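Atg1 tMIT (Kluyveromyces marxianus, PDB 4P1N) is the tandem MIT region of a serine/threonine protein kinase essential for autophagy, where it is required to form autophagosomes, and also active in cytoplasm-to-vacuole transport. Local coordinates at residues B[14-19]-B[219-224]. Residues are numbered along the deposited sequence; the frame is centred on the assembly and turned at random.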
ATOM      1  N   VAL B  14       2.749  -8.097   9.513  1.00 45.53           N
ATOM      2  CA  VAL B  14       2.029  -7.486   8.433  1.00 41.99           C
ATOM      3  C   VAL B  14       3.000  -7.031   7.340  1.00 39.02           C
ATOM      4  O   VAL B  14       2.707  -7.206   6.188  1.00 35.65           O
ATOM      5  CB  VAL B  14       1.186  -6.314   8.945  1.00 43.89           C
ATOM      6  CG1 VAL B  14       0.485  -5.602   7.801  1.00 42.55           C
ATOM      7  CG2 VAL B  14       0.142  -6.836   9.913  1.00 48.85           C
ATOM      8  N   GLU B  15       4.171  -6.504   7.698  1.00 40.87           N
ATOM      9  CA  GLU B  15       5.166  -6.129   6.684  1.00 43.16           C
ATOM     10  C   GLU B  15       5.623  -7.323   5.855  1.00 42.38           C
ATOM     11  O   GLU B  15       5.815  -7.208   4.655  1.00 38.13           O
ATOM     12  CB  GLU B  15       6.410  -5.500   7.305  1.00 47.21           C
ATOM     13  CG  GLU B  15       6.240  -4.038   7.607  1.00 51.80           C
ATOM     14  CD  GLU B  15       7.458  -3.417   8.274  1.00 57.11           C
ATOM     15  OE1 GLU B  15       8.102  -4.089   9.098  1.00 56.26           O
ATOM     16  OE2 GLU B  15       7.752  -2.237   7.983  1.00 63.47           O
ATOM     17  N   SER B  16       5.856  -8.435   6.547  1.00 42.03           N
ATOM     18  CA  SER B  16       6.234  -9.723   5.941  1.00 42.71           C
ATOM     19  C   SER B  16       5.153 -10.262   4.954  1.00 38.61           C
ATOM     20  O   SER B  16       5.456 -10.703   3.859  1.00 35.42           O
ATOM     21  CB  SER B  16       6.496 -10.732   7.078  1.00 46.44           C
ATOM     22  OG  SER B  16       6.760 -12.037   6.583  1.00 56.54           O
ATOM     23  N   LEU B  17       3.889 -10.201   5.339  1.00 38.34           N
ATOM     24  CA  LEU B  17       2.817 -10.557   4.435  1.00 36.11           C
ATOM     25  C   LEU B  17       2.731  -9.618   3.276  1.00 31.83           C
ATOM     26  O   LEU B  17       2.441 -10.059   2.180  1.00 32.84           O
ATOM     27  CB  LEU B  17       1.447 -10.614   5.146  1.00 36.65           C
ATOM     28  CG  LEU B  17       1.387 -11.802   6.100  1.00 39.81           C
ATOM     29  CD1 LEU B  17       0.282 -11.618   7.142  1.00 43.31           C
ATOM     30  CD2 LEU B  17       1.212 -13.122   5.348  1.00 39.58           C
ATOM     31  N   SER B  18       2.989  -8.341   3.505  1.00 33.23           N
ATOM     32  CA  SER B  18       2.891  -7.313   2.448  1.00 32.18           C
ATOM     33  C   SER B  18       4.006  -7.467   1.435  1.00 30.93           C
ATOM     34  O   SER B  18       3.815  -7.203   0.233  1.00 31.57           O
ATOM     35  CB  SER B  18       2.910  -5.903   3.031  1.00 34.20           C
ATOM     36  OG  SER B  18       1.767  -5.672   3.834  1.00 37.00           O
ATOM     37  N   ALA B  19       5.163  -7.914   1.892  1.00 29.91           N
ATOM     38  CA  ALA B  19       6.233  -8.275   0.963  1.00 30.74           C
ATOM     39  C   ALA B  19       5.846  -9.419   0.029  1.00 28.92           C
ATOM     40  O   ALA B  19       6.076  -9.400  -1.205  1.00 27.18           O
ATOM     41  CB  ALA B  19       7.486  -8.625   1.741  1.00 31.47           C
ATOM     42  N   SER B 219      12.808 -14.331  -4.776  1.00 36.24           N
ATOM     43  CA  SER B 219      12.613 -15.781  -4.909  1.00 37.34           C
ATOM     44  C   SER B 219      12.229 -16.423  -3.609  1.00 37.16           C
ATOM     45  O   SER B 219      11.469 -17.376  -3.583  1.00 36.68           O
ATOM     46  CB  SER B 219      13.873 -16.486  -5.364  1.00 41.20           C
ATOM     47  OG  SER B 219      14.260 -16.096  -6.653  1.00 42.84           O
ATOM     48  N   LEU B 220      12.821 -15.961  -2.516  1.00 37.20           N
ATOM     49  CA  LEU B 220      12.559 -16.548  -1.239  1.00 37.17           C
ATOM     50  C   LEU B 220      11.158 -16.200  -0.774  1.00 36.71           C
ATOM     51  O   LEU B 220      10.451 -17.056  -0.290  1.00 37.12           O
ATOM     52  CB  LEU B 220      13.563 -16.061  -0.198  1.00 40.08           C
ATOM     53  CG  LEU B 220      14.944 -16.686  -0.326  1.00 43.51           C
ATOM     54  CD1 LEU B 220      15.873 -15.927   0.605  1.00 45.46           C
ATOM     55  CD2 LEU B 220      14.934 -18.175   0.013  1.00 42.76           C
ATOM     56  N   TRP B 221      10.753 -14.939  -0.921  1.00 36.21           N
ATOM     57  CA  TRP B 221       9.371 -14.596  -0.582  1.00 35.95           C
ATOM     58  C   TRP B 221       8.401 -15.483  -1.338  1.00 34.48           C
ATOM     59  O   TRP B 221       7.464 -16.002  -0.757  1.00 34.89           O
ATOM     60  CB  TRP B 221       9.045 -13.156  -0.894  1.00 34.69           C
ATOM     61  CG  TRP B 221       9.727 -12.168  -0.052  1.00 36.93           C
ATOM     62  CD1 TRP B 221      10.509 -11.128  -0.496  1.00 36.99           C
ATOM     63  CD2 TRP B 221       9.656 -12.038   1.375  1.00 38.80           C
ATOM     64  NE1 TRP B 221      10.922 -10.372   0.564  1.00 42.11           N
ATOM     65  CE2 TRP B 221      10.414 -10.905   1.723  1.00 40.72           C
ATOM     66  CE3 TRP B 221       8.992 -12.735   2.374  1.00 45.25           C
ATOM     67  CZ2 TRP B 221      10.546 -10.474   3.015  1.00 46.91           C
ATOM     68  CZ3 TRP B 221       9.134 -12.318   3.691  1.00 52.77           C
ATOM     69  CH2 TRP B 221       9.912 -11.196   4.001  1.00 53.11           C
ATOM     70  N   MET B 222       8.660 -15.687  -2.625  1.00 36.27           N
ATOM     71  CA  MET B 222       7.786 -16.508  -3.492  1.00 35.23           C
ATOM     72  C   MET B 222       7.672 -17.923  -3.033  1.00 37.64           C
ATOM     73  O   MET B 222       6.570 -18.437  -2.899  1.00 38.36           O
ATOM     74  CB  MET B 222       8.262 -16.484  -4.940  1.00 35.62           C
ATOM     75  CG  MET B 222       8.103 -15.100  -5.547  1.00 36.27           C
ATOM     76  SD  MET B 222       8.549 -15.048  -7.296  1.00 40.48           S
ATOM     77  CE  MET B 222       7.238 -15.965  -8.036  1.00 40.71           C
ATOM     78  N   LEU B 223       8.808 -18.563  -2.761  1.00 40.28           N
ATOM     79  CA  LEU B 223       8.808 -19.945  -2.318  1.00 41.26           C
ATOM     80  C   LEU B 223       8.253 -20.124  -0.915  1.00 42.37           C
ATOM     81  O   LEU B 223       7.696 -21.192  -0.596  1.00 42.93           O
ATOM     82  CB  LEU B 223      10.233 -20.549  -2.398  1.00 44.56           C
ATOM     83  CG  LEU B 223      10.852 -20.692  -3.775  1.00 43.82           C
ATOM     84  CD1 LEU B 223      12.308 -21.145  -3.674  1.00 49.32           C
ATOM     85  CD2 LEU B 223      10.051 -21.672  -4.605  1.00 43.57           C
ATOM     86  N   GLU B 224       8.424 -19.136  -0.045  1.00 42.11           N
ATOM     87  CA  GLU B 224       7.824 -19.239   1.299  1.00 44.51           C
ATOM     88  C   GLU B 224       6.317 -19.301   1.237  1.00 41.14           C
ATOM     89  O   GLU B 224       5.684 -19.971   2.031  1.00 41.47           O
ATOM     90  CB  GLU B 224       8.252 -18.100   2.210  1.00 49.26           C
ATOM     91  CG  GLU B 224       9.532 -18.438   2.940  1.00 58.44           C
ATOM     92  CD  GLU B 224      10.332 -17.223   3.315  1.00 62.92           C
ATOM     93  OE1 GLU B 224      11.571 -17.326   3.238  1.00 68.33           O
ATOM     94  OE2 GLU B 224       9.728 -16.184   3.673  1.00 67.93           O
TER
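A19 and W221 bring the backbones of segments 14-19 and 219-224 closest together, their CA atoms 7.2 Å apart, and both direct their CB atoms at the opposing segment. The methyl group of A19 lies over one face of the W221 indole. Its CB stands 3.9 Å from the centroid of the six-membered ring of W221 and 18° off the ring normal, which meets the geometry of a CH-pi contact. Relative to the centre of that ring the methyl is offset toward CE2, and A19 CB to W221 CE2 at the ring fusion is the shortest approach, 3.7 Å. W221 keeps CG beside its backbone N and anti to the carbonyl carbon (chi1 -68°), a setting that carries the indole across to helix 10-33. One turn before A19, S16 extends the contact along the benzo side: its OG lies 3.8 Å from W221 CZ3, approaching the ring obliquely. The two helices belong to different MIT domains of the tandem, 14-19 to the first and 219-224 to the second; no hydrogen bond joins the two segments, so the indole meets 14-19 by van der Waals and CH-pi contact. W221 also touches K20, while M222 packs on V23 and F27, continuing the interface along helix 10-33. A serine in place of W221 would probably leave the A19 methyl without its aromatic cover and open a gap beside A19 and S16. On another side of helix 10-33, S18 OG donates to V14 O at 3.0 Å from above the carbonyl plane, so this oxygen accepts it as well as the helix bond from S18 N.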